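Side-chain contacts in 6-carboxyhexanoate--CoA ligase (Aquifex aeolicus, PDB 5TVA), which is a BioW-type CoA ligase, modelled here with adenosine monophosphate and coenzyme A bound: residues E21-K26 and V235-L240; F79-L84 and I89-A94; G110-A115 and G123-E128; G190-K195 and V200-L205. All blocks are in the same frame, centred on the assembly; numbering follows the deposited sequence.

Contact 1 of 4, residues E21-K26 and V235-L240; sequences ERIVKK and VVLIEL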
loop_
_atom_site.group_PDB
_atom_site.type_symbol
_atom_site.label_atom_id
_atom_site.label_comp_id
_atom_site.label_asym_id
_atom_site.label_seq_id
_atom_site.Cartn_x
_atom_site.Cartn_y
_atom_site.Cartn_z
ATOM N N GLU A 21 5.377 -8.857 5.615
ATOM C CA GLU A 21 4.675 -9.557 6.675
ATOM C C GLU A 21 4.018 -10.803 6.106
ATOM O O GLU A 21 3.519 -10.791 4.972
ATOM C CB GLU A 21 3.617 -8.655 7.344
ATOM C CG GLU A 21 2.776 -9.356 8.410
ATOM C CD GLU A 21 1.976 -8.361 9.266
ATOM O OE1 GLU A 21 2.053 -7.143 9.000
ATOM O OE2 GLU A 21 1.303 -8.804 10.227
ATOM N N ARG A 22 4.056 -11.883 6.888
ATOM C CA ARG A 22 3.338 -13.117 6.602
ATOM C C ARG A 22 2.551 -13.535 7.841
ATOM O O ARG A 22 3.041 -13.414 8.967
ATOM C CB ARG A 22 4.306 -14.246 6.201
ATOM C CG ARG A 22 5.178 -13.895 5.002
ATOM C CD ARG A 22 4.434 -14.076 3.683
ATOM N NE ARG A 22 5.316 -13.752 2.548
ATOM C CZ ARG A 22 5.440 -12.536 2.020
ATOM N NH1 ARG A 22 4.710 -11.522 2.491
ATOM N NH2 ARG A 22 6.269 -12.336 1.006
ATOM N N ILE A 23 1.341 -14.047 7.637
ATOM C CA ILE A 23 0.499 -14.526 8.724
ATOM C C ILE A 23 0.151 -15.957 8.379
ATOM O O ILE A 23 -0.548 -16.201 7.391
ATOM C CB ILE A 23 -0.774 -13.681 8.895
ATOM C CG1 ILE A 23 -0.415 -12.210 8.996
ATOM C CG2 ILE A 23 -1.564 -14.159 10.089
ATOM C CD1 ILE A 23 -1.614 -11.294 9.001
ATOM N N VAL A 24 0.632 -16.908 9.180
ATOM C CA VAL A 24 0.593 -18.315 8.803
ATOM C C VAL A 24 0.340 -19.182 10.032
ATOM O O VAL A 24 0.507 -18.749 11.179
ATOM C CB VAL A 24 1.907 -18.765 8.105
ATOM C CG1 VAL A 24 2.181 -17.920 6.864
ATOM C CG2 VAL A 24 3.095 -18.693 9.062
ATOM N N LYS A 25 -0.049 -20.433 9.750
ATOM C CA LYS A 25 -0.115 -21.488 10.756
ATOM C C LYS A 25 1.283 -21.853 11.246
ATOM O O LYS A 25 2.270 -21.704 10.522
ATOM C CB LYS A 25 -0.780 -22.739 10.170
ATOM C CG LYS A 25 -2.275 -22.622 9.956
ATOM C CD LYS A 25 -2.807 -23.754 9.070
ATOM C CE LYS A 25 -4.333 -23.707 8.993
ATOM N NZ LYS A 25 -4.867 -24.275 7.725
ATOM N N LYS A 26 1.355 -22.376 12.478
ATOM C CA LYS A 26 2.648 -22.707 13.076
ATOM C C LYS A 26 3.455 -23.653 12.197
ATOM O O LYS A 26 4.686 -23.558 12.141
ATOM C CB LYS A 26 2.463 -23.328 14.464
ATOM C CG LYS A 26 3.755 -23.932 15.040
ATOM C CD LYS A 26 3.659 -24.182 16.541
ATOM C CE LYS A 26 5.036 -24.432 17.151
ATOM N NZ LYS A 26 5.949 -23.233 17.083
ATOM N N VAL A 235 -6.406 -7.806 12.276
ATOM C CA VAL A 235 -5.698 -8.855 11.552
ATOM C C VAL A 235 -6.645 -9.421 10.505
ATOM O O VAL A 235 -7.707 -9.963 10.845
ATOM C CB VAL A 235 -5.181 -9.951 12.500
ATOM C CG1 VAL A 235 -4.520 -11.074 11.704
ATOM C CG2 VAL A 235 -4.181 -9.375 13.485
ATOM N N VAL A 236 -6.272 -9.273 9.235
ATOM C CA VAL A 236 -7.127 -9.621 8.104
ATOM C C VAL A 236 -6.381 -10.560 7.167
ATOM O O VAL A 236 -5.300 -10.222 6.678
ATOM C CB VAL A 236 -7.581 -8.370 7.338
ATOM C CG1 VAL A 236 -8.369 -8.777 6.112
ATOM C CG2 VAL A 236 -8.403 -7.491 8.241
ATOM N N LEU A 237 -6.961 -11.731 6.916
ATOM C CA LEU A 237 -6.543 -12.613 5.837
ATOM C C LEU A 237 -7.457 -12.385 4.644
ATOM O O LEU A 237 -8.678 -12.331 4.798
ATOM C CB LEU A 237 -6.608 -14.083 6.247
ATOM C CG LEU A 237 -5.781 -14.512 7.452
ATOM C CD1 LEU A 237 -5.953 -15.985 7.654
ATOM C CD2 LEU A 237 -4.316 -14.172 7.250
ATOM N N ILE A 238 -6.866 -12.270 3.459
ATOM C CA ILE A 238 -7.595 -11.980 2.230
ATOM C C ILE A 238 -7.617 -13.231 1.372
ATOM O O ILE A 238 -6.568 -13.832 1.115
ATOM C CB ILE A 238 -6.961 -10.811 1.470
ATOM C CG1 ILE A 238 -6.947 -9.585 2.382
ATOM C CG2 ILE A 238 -7.712 -10.579 0.178
ATOM C CD1 ILE A 238 -5.869 -8.593 2.039
ATOM N N GLU A 239 -8.818 -13.627 0.957
ATOM C CA GLU A 239 -9.092 -14.855 0.227
ATOM C C GLU A 239 -9.438 -14.486 -1.204
ATOM O O GLU A 239 -10.345 -13.676 -1.436
ATOM C CB GLU A 239 -10.266 -15.600 0.866
ATOM C CG GLU A 239 -10.333 -17.086 0.619
ATOM C CD GLU A 239 -11.276 -17.759 1.624
ATOM O OE1 GLU A 239 -12.109 -17.041 2.215
ATOM O OE2 GLU A 239 -11.190 -18.998 1.825
ATOM N N LEU A 240 -8.713 -15.063 -2.157
ATOM C CA LEU A 240 -8.927 -14.726 -3.558
ATOM C C LEU A 240 -10.176 -15.425 -4.087
ATOM O O LEU A 240 -10.321 -16.638 -3.937
ATOM C CB LEU A 240 -7.709 -15.099 -4.408
ATOM C CG LEU A 240 -7.766 -14.464 -5.798
ATOM C CD1 LEU A 240 -7.975 -12.976 -5.675
ATOM C CD2 LEU A 240 -6.549 -14.768 -6.639
#
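Ile23 carries its whole side of this apolar contact and meets Leu237 and Val235. Its CB lies 3.9 Å from Leu237 CD2. The same methyl also touches the short branch, with Ile23 CG2 4.0 Å from Leu237 CD2. The long branch of Ile23 goes elsewhere. CG1 stands opposite the carbonyl carbon (chi1 -52°) and the chain then runs out straight (chi2 173°). Ile23 CD1 stops 4.0 Å from Val235 CG1. Leu237 CG lies on the far side from its own carbonyl carbon (chi1 -58°), and this carries CD2 in toward Ile23. The side chains cross obliquely at both meetings. The contact is pure van der Waals packing, and the backbones stay well apart, with the CA atoms of Ile23 and Leu237 7.8 Å from each other. Nearby, Glu21 belongs to the coenzyme A pocket, and its carboxylate is hydrogen-bonded to Ser5 OG and to the backbone N of His138. The two strands come from different sheets. Strand 15-25 is an outermost strand of an antiparallel sheet, next to strand 3-12, whose Leu3 touches both Ile23 and Leu237. Strand 236-239 is the middle strand of a small parallel sheet, and helix 158-173 packs on Val236 and Ile238.

Contact 2 of 4, residues F79-L84 and I89-A94; sequences FAVKKL and IKEEVA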
loop_
_atom_site.group_PDB
_atom_site.type_symbol
_atom_site.label_atom_id
_atom_site.label_comp_id
_atom_site.label_asym_id
_atom_site.label_seq_id
_atom_site.Cartn_x
_atom_site.Cartn_y
_atom_site.Cartn_z
ATOM N N PHE A 79 -5.226 11.384 -15.641
ATOM C CA PHE A 79 -6.126 10.237 -15.572
ATOM C C PHE A 79 -6.337 9.797 -14.124
ATOM O O PHE A 79 -7.456 9.440 -13.728
ATOM C CB PHE A 79 -5.561 9.098 -16.418
ATOM C CG PHE A 79 -6.426 7.870 -16.469
ATOM C CD1 PHE A 79 -7.630 7.880 -17.136
ATOM C CD2 PHE A 79 -6.001 6.689 -15.893
ATOM C CE1 PHE A 79 -8.417 6.735 -17.200
ATOM C CE2 PHE A 79 -6.782 5.538 -15.949
ATOM C CZ PHE A 79 -7.989 5.562 -16.607
ATOM N N ALA A 80 -5.273 9.839 -13.314
ATOM C CA ALA A 80 -5.385 9.416 -11.922
ATOM C C ALA A 80 -6.409 10.267 -11.177
ATOM O O ALA A 80 -7.288 9.738 -10.486
ATOM C CB ALA A 80 -4.016 9.482 -11.251
ATOM N N VAL A 81 -6.334 11.590 -11.350
ATOM C CA VAL A 81 -7.339 12.487 -10.782
ATOM C C VAL A 81 -8.739 12.113 -11.266
ATOM O O VAL A 81 -9.706 12.124 -10.491
ATOM C CB VAL A 81 -6.989 13.947 -11.121
ATOM C CG1 VAL A 81 -8.044 14.890 -10.561
ATOM C CG2 VAL A 81 -5.627 14.298 -10.567
ATOM N N LYS A 82 -8.871 11.759 -12.541
ATOM C CA LYS A 82 -10.194 11.472 -13.086
ATOM C C LYS A 82 -10.806 10.245 -12.428
ATOM O O LYS A 82 -11.968 10.274 -12.005
ATOM C CB LYS A 82 -10.121 11.283 -14.602
ATOM C CG LYS A 82 -11.458 10.942 -15.229
ATOM C CD LYS A 82 -11.463 11.281 -16.718
ATOM C CE LYS A 82 -11.163 10.067 -17.580
ATOM N NZ LYS A 82 -12.346 9.169 -17.743
ATOM N N LYS A 83 -10.039 9.152 -12.342
ATOM C CA LYS A 83 -10.564 7.929 -11.737
ATOM C C LYS A 83 -10.950 8.159 -10.279
ATOM O O LYS A 83 -11.961 7.622 -9.805
ATOM C CB LYS A 83 -9.535 6.798 -11.863
ATOM C CG LYS A 83 -9.167 6.434 -13.337
ATOM C CD LYS A 83 -10.397 5.956 -14.074
ATOM C CE LYS A 83 -10.985 4.739 -13.394
ATOM N NZ LYS A 83 -12.187 4.192 -14.105
ATOM N N LEU A 84 -10.167 8.976 -9.560
ATOM C CA LEU A 84 -10.487 9.306 -8.171
ATOM C C LEU A 84 -11.847 9.989 -8.046
ATOM O O LEU A 84 -12.611 9.702 -7.113
ATOM C CB LEU A 84 -9.387 10.192 -7.572
ATOM C CG LEU A 84 -8.074 9.468 -7.241
ATOM C CD1 LEU A 84 -6.886 10.413 -6.955
ATOM C CD2 LEU A 84 -8.301 8.499 -6.072
ATOM N N ILE A 89 -14.952 11.793 -5.031
ATOM C CA ILE A 89 -14.005 12.758 -4.487
ATOM C C ILE A 89 -14.023 14.011 -5.351
ATOM O O ILE A 89 -14.002 13.926 -6.586
ATOM C CB ILE A 89 -12.599 12.146 -4.415
ATOM C CG1 ILE A 89 -12.601 10.988 -3.412
ATOM C CG2 ILE A 89 -11.533 13.204 -4.097
ATOM C CD1 ILE A 89 -11.235 10.380 -3.194
ATOM N N LYS A 90 -14.090 15.177 -4.703
ATOM C CA LYS A 90 -13.986 16.433 -5.431
ATOM C C LYS A 90 -12.633 16.511 -6.119
ATOM O O LYS A 90 -11.615 16.048 -5.593
ATOM C CB LYS A 90 -14.180 17.633 -4.497
ATOM C CG LYS A 90 -15.475 17.587 -3.664
ATOM C CD LYS A 90 -16.705 17.955 -4.488
ATOM C CE LYS A 90 -17.873 16.985 -4.242
ATOM N NZ LYS A 90 -17.883 15.793 -5.178
ATOM N N GLU A 91 -12.639 17.103 -7.315
ATOM C CA GLU A 91 -11.459 17.097 -8.166
ATOM C C GLU A 91 -10.272 17.773 -7.495
ATOM O O GLU A 91 -9.144 17.273 -7.570
ATOM C CB GLU A 91 -11.785 17.767 -9.498
ATOM C CG GLU A 91 -10.647 17.771 -10.490
ATOM C CD GLU A 91 -11.064 18.311 -11.845
ATOM O OE1 GLU A 91 -10.929 19.535 -12.071
ATOM O OE2 GLU A 91 -11.526 17.503 -12.686
ATOM N N GLU A 92 -10.503 18.906 -6.829
ATOM C CA GLU A 92 -9.405 19.647 -6.210
ATOM C C GLU A 92 -8.789 18.872 -5.057
ATOM O O GLU A 92 -7.603 19.049 -4.756
ATOM C CB GLU A 92 -9.875 21.018 -5.713
ATOM C CG GLU A 92 -10.631 21.881 -6.749
ATOM C CD GLU A 92 -11.928 21.256 -7.281
ATOM O OE1 GLU A 92 -12.358 21.645 -8.395
ATOM O OE2 GLU A 92 -12.512 20.383 -6.593
ATOM N N VAL A 93 -9.578 18.033 -4.388
ATOM C CA VAL A 93 -9.016 17.148 -3.375
ATOM C C VAL A 93 -8.102 16.119 -4.029
ATOM O O VAL A 93 -6.950 15.940 -3.619
ATOM C CB VAL A 93 -10.141 16.480 -2.563
ATOM C CG1 VAL A 93 -9.568 15.381 -1.667
ATOM C CG2 VAL A 93 -10.903 17.528 -1.744
ATOM N N ALA A 94 -8.599 15.438 -5.066
ATOM C CA ALA A 94 -7.756 14.497 -5.796
ATOM C C ALA A 94 -6.480 15.172 -6.290
ATOM O O ALA A 94 -5.394 14.580 -6.224
ATOM C CB ALA A 94 -8.532 13.881 -6.963
#
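The backbone O of Lys90 takes two amide N-H groups at the start of a helix, and one of them belongs to Ala94, a central residue of this contact. Ala94 N is 3.1 Å from Lys90 O. The second bond, from Val93 N, is weak. Lys90 is the N-cap residue, so these bonds form the first turn of helix 91-102. That turn directs the methyl of Ala94 at helix 73-85. Its CB is 3.8 Å from Val81 CG1 and also 3.8 Å from Leu84 CB. Leu84 CD1 reaches the same methyl, so Ala94 is held by two side chains one helical turn apart. Val81 CG1 lies opposite its backbone N (chi1 179°). In that position Val81 CG1 also lies 3.9 Å from Glu91 CG, in the aliphatic part of that side chain. The Val81 and Glu91 side chains cross at about a right angle, and Glu91 is exposed. Near the joining loop, Ile89 CB rests 3.6 Å from the backbone O of Leu84. Phe218 of strand 214-219 and Ala177 of strand 177-181 touch Leu84 and Ile89. The arrangement is two consecutive helices joined by a short loop, packed through Val81, Leu84 and the small Ala94 beside a mixed beta sheet.

Contact 3 of 4, residues G110-A115 and G123-E128; sequences GNMRGA and GERLEE. With AMP (adenosine monophosphate), chain C.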
loop_
_atom_site.group_PDB
_atom_site.type_symbol
_atom_site.label_atom_id
_atom_site.label_comp_id
_atom_site.label_asym_id
_atom_site.label_seq_id
_atom_site.Cartn_x
_atom_site.Cartn_y
_atom_site.Cartn_z
ATOM N N GLY A 110 12.308 14.050 0.937
ATOM C CA GLY A 110 12.294 12.619 0.741
ATOM C C GLY A 110 10.906 12.019 0.840
ATOM O O GLY A 110 9.873 12.699 0.838
ATOM N N ASN A 111 10.898 10.693 0.918
ATOM C CA ASN A 111 9.656 9.963 1.076
ATOM C C ASN A 111 9.267 9.881 2.546
ATOM O O ASN A 111 10.088 10.054 3.451
ATOM C CB ASN A 111 9.780 8.555 0.501
ATOM C CG ASN A 111 10.300 8.556 -0.908
ATOM O OD1 ASN A 111 9.545 8.766 -1.859
ATOM N ND2 ASN A 111 11.603 8.331 -1.057
ATOM N N MET A 112 7.985 9.620 2.772
ATOM C CA MET A 112 7.512 9.300 4.101
ATOM C C MET A 112 7.797 7.829 4.407
ATOM O O MET A 112 8.156 7.042 3.534
ATOM C CB MET A 112 6.017 9.605 4.218
ATOM C CG MET A 112 5.631 11.074 4.007
ATOM S SD MET A 112 3.836 11.248 3.830
ATOM C CE MET A 112 3.312 10.792 5.480
ATOM N N ARG A 113 7.650 7.464 5.677
ATOM C CA ARG A 113 7.655 6.070 6.081
ATOM C C ARG A 113 6.257 5.483 6.111
ATOM O O ARG A 113 6.046 4.443 6.744
ATOM C CB ARG A 113 8.313 5.906 7.452
ATOM C CG ARG A 113 9.732 6.454 7.533
ATOM C CD ARG A 113 10.285 6.415 8.955
ATOM N NE ARG A 113 11.086 7.605 9.197
ATOM C CZ ARG A 113 10.740 8.593 10.018
ATOM N NH1 ARG A 113 9.616 8.518 10.725
ATOM N NH2 ARG A 113 11.537 9.646 10.153
ATOM N N GLY A 114 5.307 6.124 5.447
ATOM C CA GLY A 114 3.925 5.692 5.530
ATOM C C GLY A 114 3.036 6.613 4.728
ATOM O O GLY A 114 3.511 7.491 4.009
ATOM N N ALA A 115 1.734 6.410 4.867
ATOM C CA ALA A 115 0.775 7.061 3.993
ATOM C C ALA A 115 0.243 8.359 4.604
ATOM O O ALA A 115 0.179 8.522 5.834
ATOM C CB ALA A 115 -0.380 6.107 3.673
ATOM N N GLY A 123 -9.298 17.988 1.702
ATOM C CA GLY A 123 -7.922 17.836 1.264
ATOM C C GLY A 123 -6.867 18.012 2.337
ATOM O O GLY A 123 -5.674 17.987 2.017
ATOM N N GLU A 124 -7.257 18.170 3.605
ATOM C CA GLU A 124 -6.292 18.457 4.659
ATOM C C GLU A 124 -5.666 17.168 5.192
ATOM O O GLU A 124 -6.323 16.124 5.287
ATOM C CB GLU A 124 -6.965 19.253 5.783
ATOM C CG GLU A 124 -6.489 18.939 7.204
ATOM C CD GLU A 124 -7.173 19.813 8.277
ATOM O OE1 GLU A 124 -6.881 19.619 9.484
ATOM O OE2 GLU A 124 -7.984 20.704 7.911
ATOM N N ARG A 125 -4.381 17.248 5.534
ATOM C CA ARG A 125 -3.632 16.093 6.018
ATOM C C ARG A 125 -3.928 15.861 7.496
ATOM O O ARG A 125 -3.635 16.727 8.324
ATOM C CB ARG A 125 -2.138 16.323 5.801
ATOM C CG ARG A 125 -1.736 16.327 4.330
ATOM C CD ARG A 125 -0.248 16.590 4.137
ATOM N NE ARG A 125 0.605 15.575 4.754
ATOM C CZ ARG A 125 1.891 15.423 4.457
ATOM N NH1 ARG A 125 2.451 16.216 3.556
ATOM N NH2 ARG A 125 2.613 14.470 5.036
ATOM N N LEU A 126 -4.461 14.676 7.831
ATOM C CA LEU A 126 -4.889 14.346 9.193
ATOM C C LEU A 126 -3.869 13.539 9.989
ATOM O O LEU A 126 -4.016 13.427 11.215
ATOM C CB LEU A 126 -6.200 13.551 9.164
ATOM C CG LEU A 126 -7.350 14.123 8.329
ATOM C CD1 LEU A 126 -8.561 13.191 8.339
ATOM C CD2 LEU A 126 -7.746 15.509 8.819
ATOM N N GLU A 127 -2.862 12.948 9.342
ATOM C CA GLU A 127 -1.859 12.225 10.111
ATOM C C GLU A 127 -1.106 13.200 11.015
ATOM O O GLU A 127 -0.835 14.346 10.639
ATOM C CB GLU A 127 -0.895 11.470 9.185
ATOM C CG GLU A 127 0.113 12.325 8.441
ATOM C CD GLU A 127 -0.430 12.907 7.150
ATOM O OE1 GLU A 127 -1.636 12.707 6.857
ATOM O OE2 GLU A 127 0.360 13.554 6.415
ATOM N N GLU A 128 -0.790 12.739 12.229
ATOM C CA GLU A 128 -0.121 13.595 13.208
ATOM C C GLU A 128 1.344 13.782 12.860
ATOM O O GLU A 128 1.891 14.884 13.002
ATOM C CB GLU A 128 -0.237 12.986 14.606
ATOM C CG GLU A 128 -1.489 13.335 15.329
ATOM C CD GLU A 128 -1.528 14.792 15.667
ATOM O OE1 GLU A 128 -0.472 15.328 16.082
ATOM O OE2 GLU A 128 -2.604 15.400 15.492
HETATM P P AMP C . 6.524 0.715 -1.367
HETATM O O1P AMP C . 5.190 0.043 -1.613
HETATM O O2P AMP C . 7.304 -0.044 -0.313
HETATM O O3P AMP C . 7.306 1.175 -2.592
HETATM O "O5'" AMP C . 6.192 2.121 -0.682
HETATM C "C5'" AMP C . 5.713 3.238 -1.429
HETATM C "C4'" AMP C . 5.463 4.406 -0.502
HETATM O "O4'" AMP C . 4.240 4.159 0.242
HETATM C "C3'" AMP C . 6.553 4.620 0.550
HETATM O "O3'" AMP C . 7.535 5.555 0.139
HETATM C "C2'" AMP C . 5.803 5.052 1.800
HETATM O "O2'" AMP C . 5.646 6.463 1.819
HETATM C "C1'" AMP C . 4.431 4.399 1.611
HETATM N N9 AMP C . 4.299 3.111 2.330
HETATM C C8 AMP C . 5.193 2.103 2.365
HETATM N N7 AMP C . 4.744 1.076 3.139
HETATM C C5 AMP C . 3.534 1.411 3.624
HETATM C C6 AMP C . 2.490 0.785 4.479
HETATM N N6 AMP C . 2.645 -0.443 5.023
HETATM N N1 AMP C . 1.359 1.504 4.721
HETATM C C2 AMP C . 1.178 2.732 4.214
HETATM N N3 AMP C . 2.078 3.351 3.431
HETATM C C4 AMP C . 3.249 2.759 3.092
#
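A thioether meets a guanidinium group here: Met112 SD lies 3.7 Å from Arg125 NH2. The sulfur comes in obliquely, and the two side chains slide past each other in opposite directions. Met112 bends at its last torsion (chi3 67°), which brings CE to 3.8 Å from Arg125 NH2 as well. The same methyl is 4.1 Å from Glu127 OE2. Arg125 is itself fixed by a side-on salt bridge, with two nitrogens on one oxygen. Arg125 NE is 2.6 Å from Glu127 OE2, and Arg125 NH2 is 2.8 Å from that same OE2. Glu127 CD and OE2 lie at the guanidinium edge, in its plane. Both segments are irregular loops, one before and one after strand 116-119 in the chain. That strand is an outermost one of the mixed sheet. The loop 110-115 forms part of the adenosine monophosphate pocket. There the ribose O2' is 3.1 Å from Met112 O and 3.2 Å from Gly114 O. Ala115 CB approaches N3 and C2 of the adenine. Asn111 is tied by its side-chain amide to Pro211 and Gly213. Arg125 NH1 also bonds Ala105 O, and Glu127 OE1 bonds Leu117 N.

Contact 4 of 4, residues G190-K195 and V200-L205; sequences GYVSGK and VRITPL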
loop_
_atom_site.group_PDB
_atom_site.type_symbol
_atom_site.label_atom_id
_atom_site.label_comp_id
_atom_site.label_asym_id
_atom_site.label_seq_id
_atom_site.Cartn_x
_atom_site.Cartn_y
_atom_site.Cartn_z
ATOM N N GLY A 190 2.085 2.991 -10.964
ATOM C CA GLY A 190 1.461 3.302 -9.694
ATOM C C GLY A 190 0.045 2.777 -9.726
ATOM O O GLY A 190 -0.263 1.956 -10.598
ATOM N N TYR A 191 -0.831 3.206 -8.817
ATOM C CA TYR A 191 -2.214 2.787 -8.962
ATOM C C TYR A 191 -3.149 3.767 -8.268
ATOM O O TYR A 191 -2.739 4.715 -7.592
ATOM C CB TYR A 191 -2.438 1.368 -8.438
ATOM C CG TYR A 191 -2.235 1.170 -6.950
ATOM C CD1 TYR A 191 -3.201 1.582 -6.022
ATOM C CD2 TYR A 191 -1.096 0.539 -6.471
ATOM C CE1 TYR A 191 -3.015 1.376 -4.657
ATOM C CE2 TYR A 191 -0.901 0.320 -5.123
ATOM C CZ TYR A 191 -1.865 0.741 -4.210
ATOM O OH TYR A 191 -1.657 0.512 -2.868
ATOM N N VAL A 192 -4.427 3.498 -8.440
ATOM C CA VAL A 192 -5.485 4.232 -7.783
ATOM C C VAL A 192 -6.547 3.188 -7.507
ATOM O O VAL A 192 -6.750 2.290 -8.330
ATOM C CB VAL A 192 -5.967 5.388 -8.684
ATOM C CG1 VAL A 192 -7.142 4.982 -9.601
ATOM C CG2 VAL A 192 -6.151 6.635 -7.919
ATOM N N SER A 193 -7.155 3.214 -6.319
ATOM C CA SER A 193 -8.093 2.140 -6.027
ATOM C C SER A 193 -9.273 2.658 -5.229
ATOM O O SER A 193 -9.217 3.722 -4.604
ATOM C CB SER A 193 -7.428 0.982 -5.278
ATOM O OG SER A 193 -7.110 1.359 -3.959
ATOM N N GLY A 194 -10.342 1.868 -5.261
ATOM C CA GLY A 194 -11.576 2.192 -4.564
ATOM C C GLY A 194 -12.550 1.069 -4.820
ATOM O O GLY A 194 -12.311 0.192 -5.661
ATOM N N LYS A 195 -13.653 1.087 -4.067
ATOM C CA LYS A 195 -14.585 -0.030 -4.185
ATOM C C LYS A 195 -15.328 -0.003 -5.517
ATOM O O LYS A 195 -15.702 -1.065 -6.033
ATOM C CB LYS A 195 -15.567 -0.043 -3.006
ATOM C CG LYS A 195 -15.001 -0.691 -1.760
ATOM C CD LYS A 195 -16.001 -0.780 -0.622
ATOM C CE LYS A 195 -15.316 -1.318 0.626
ATOM N NZ LYS A 195 -16.246 -1.532 1.776
ATOM N N VAL A 200 -6.674 0.120 -10.203
ATOM C CA VAL A 200 -6.433 0.744 -11.499
ATOM C C VAL A 200 -4.942 1.036 -11.611
ATOM O O VAL A 200 -4.433 1.980 -11.002
ATOM C CB VAL A 200 -7.280 2.010 -11.684
ATOM C CG1 VAL A 200 -7.175 2.507 -13.101
ATOM C CG2 VAL A 200 -8.729 1.696 -11.364
ATOM N N ARG A 201 -4.232 0.227 -12.403
ATOM C CA ARG A 201 -2.785 0.364 -12.544
ATOM C C ARG A 201 -2.464 1.367 -13.641
ATOM O O ARG A 201 -3.065 1.330 -14.715
ATOM C CB ARG A 201 -2.172 -0.997 -12.849
ATOM C CG ARG A 201 -2.934 -2.124 -12.149
ATOM C CD ARG A 201 -2.352 -3.480 -12.448
ATOM N NE ARG A 201 -0.898 -3.442 -12.389
ATOM C CZ ARG A 201 -0.111 -3.759 -13.413
ATOM N NH1 ARG A 201 -0.656 -4.151 -14.560
ATOM N NH2 ARG A 201 1.209 -3.702 -13.279
ATOM N N ILE A 202 -1.542 2.286 -13.364
ATOM C CA ILE A 202 -1.384 3.466 -14.204
ATOM C C ILE A 202 0.099 3.774 -14.383
ATOM O O ILE A 202 0.803 4.031 -13.400
ATOM C CB ILE A 202 -2.120 4.677 -13.612
ATOM C CG1 ILE A 202 -3.633 4.439 -13.692
ATOM C CG2 ILE A 202 -1.698 5.960 -14.315
ATOM C CD1 ILE A 202 -4.464 5.410 -12.876
ATOM N N THR A 203 0.567 3.760 -15.639
ATOM C CA THR A 203 1.976 4.023 -15.980
ATOM C C THR A 203 2.104 5.121 -17.036
ATOM O O THR A 203 1.347 5.134 -18.009
ATOM C CB THR A 203 2.685 2.761 -16.530
ATOM O OG1 THR A 203 2.046 1.583 -16.021
ATOM C CG2 THR A 203 4.155 2.745 -16.141
ATOM N N PRO A 204 3.058 6.050 -16.853
ATOM C CA PRO A 204 3.877 6.210 -15.652
ATOM C C PRO A 204 3.454 7.414 -14.809
ATOM O O PRO A 204 3.151 8.480 -15.352
ATOM C CB PRO A 204 5.275 6.421 -16.229
ATOM C CG PRO A 204 5.003 7.204 -17.506
ATOM C CD PRO A 204 3.610 6.821 -17.984
ATOM N N LEU A 205 3.444 7.253 -13.490
ATOM C CA LEU A 205 3.099 8.351 -12.600
ATOM C C LEU A 205 4.318 9.162 -12.157
ATOM O O LEU A 205 4.163 10.135 -11.405
ATOM C CB LEU A 205 2.316 7.817 -11.390
ATOM C CG LEU A 205 0.868 7.403 -11.692
ATOM C CD1 LEU A 205 0.228 6.600 -10.556
ATOM C CD2 LEU A 205 0.051 8.649 -11.971
#
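Tyr191 starts against the backbone of Val200 and ends far from it. Its CB is 3.3 Å from Val200 O. CG sits in the crowded position between the backbone N and the carbonyl carbon (chi1 65°), and the ring then leads away from the partner strand. The ring meets that of Tyr199, and the side chain also touches Ala163 and Thr167. At the tip, OH is hydrogen-bonded to Glu178 and Arg215. Tyr191 and Arg201 form a non-hydrogen-bonded pair of this antiparallel beta hairpin. The hydrogen-bonded pairs lie on either side of it. Gly190 and Ile202 exchange two backbone bonds, the shorter from Gly190 N to Ile202 O at 2.9 Å. Val192 and Val200 exchange two more, including Val200 N to Val192 O at 2.9 Å. On the sheet face opposite Tyr191, Val192 and Val200 lie side by side, with Val192 CG1 3.6 Å from Val200 CB. Leu205 CD1 packs 3.6 Å from Gly190 CA, where glycine has no side chain to block it. The hairpin lies within the six-stranded mixed sheet, with strand 177-181 next to 190-194 and strand 65-69 next to 198-203. Helix 158-173 packs on the Tyr191 face, and helix 73-85 on the Val192 and Ile202 face.

Overall arrangement
Contact 1 joins residues from near both chain ends, and the other three lie between its segments in the order 2, 3, 4. Contacts 2 and 4 are close, with centres about 12 Å apart. They touch where Leu84 packs on Val192 and Phe79 on Ile202, which ties contact 2 to contact 4. Contact 3 lies beside strand 116-119, an outermost strand of the mixed sheet that holds contact 4. It meets contact 2 through Val93 and Gly123, with centres about 18 Å apart. Contact 1 stands apart, its centre about 32 Å from that of contact 2, and joins two separate sheets. Contacts 1 and 3 both hold ligand-pocket residues, so the bound ligands draw on distant parts of the fold.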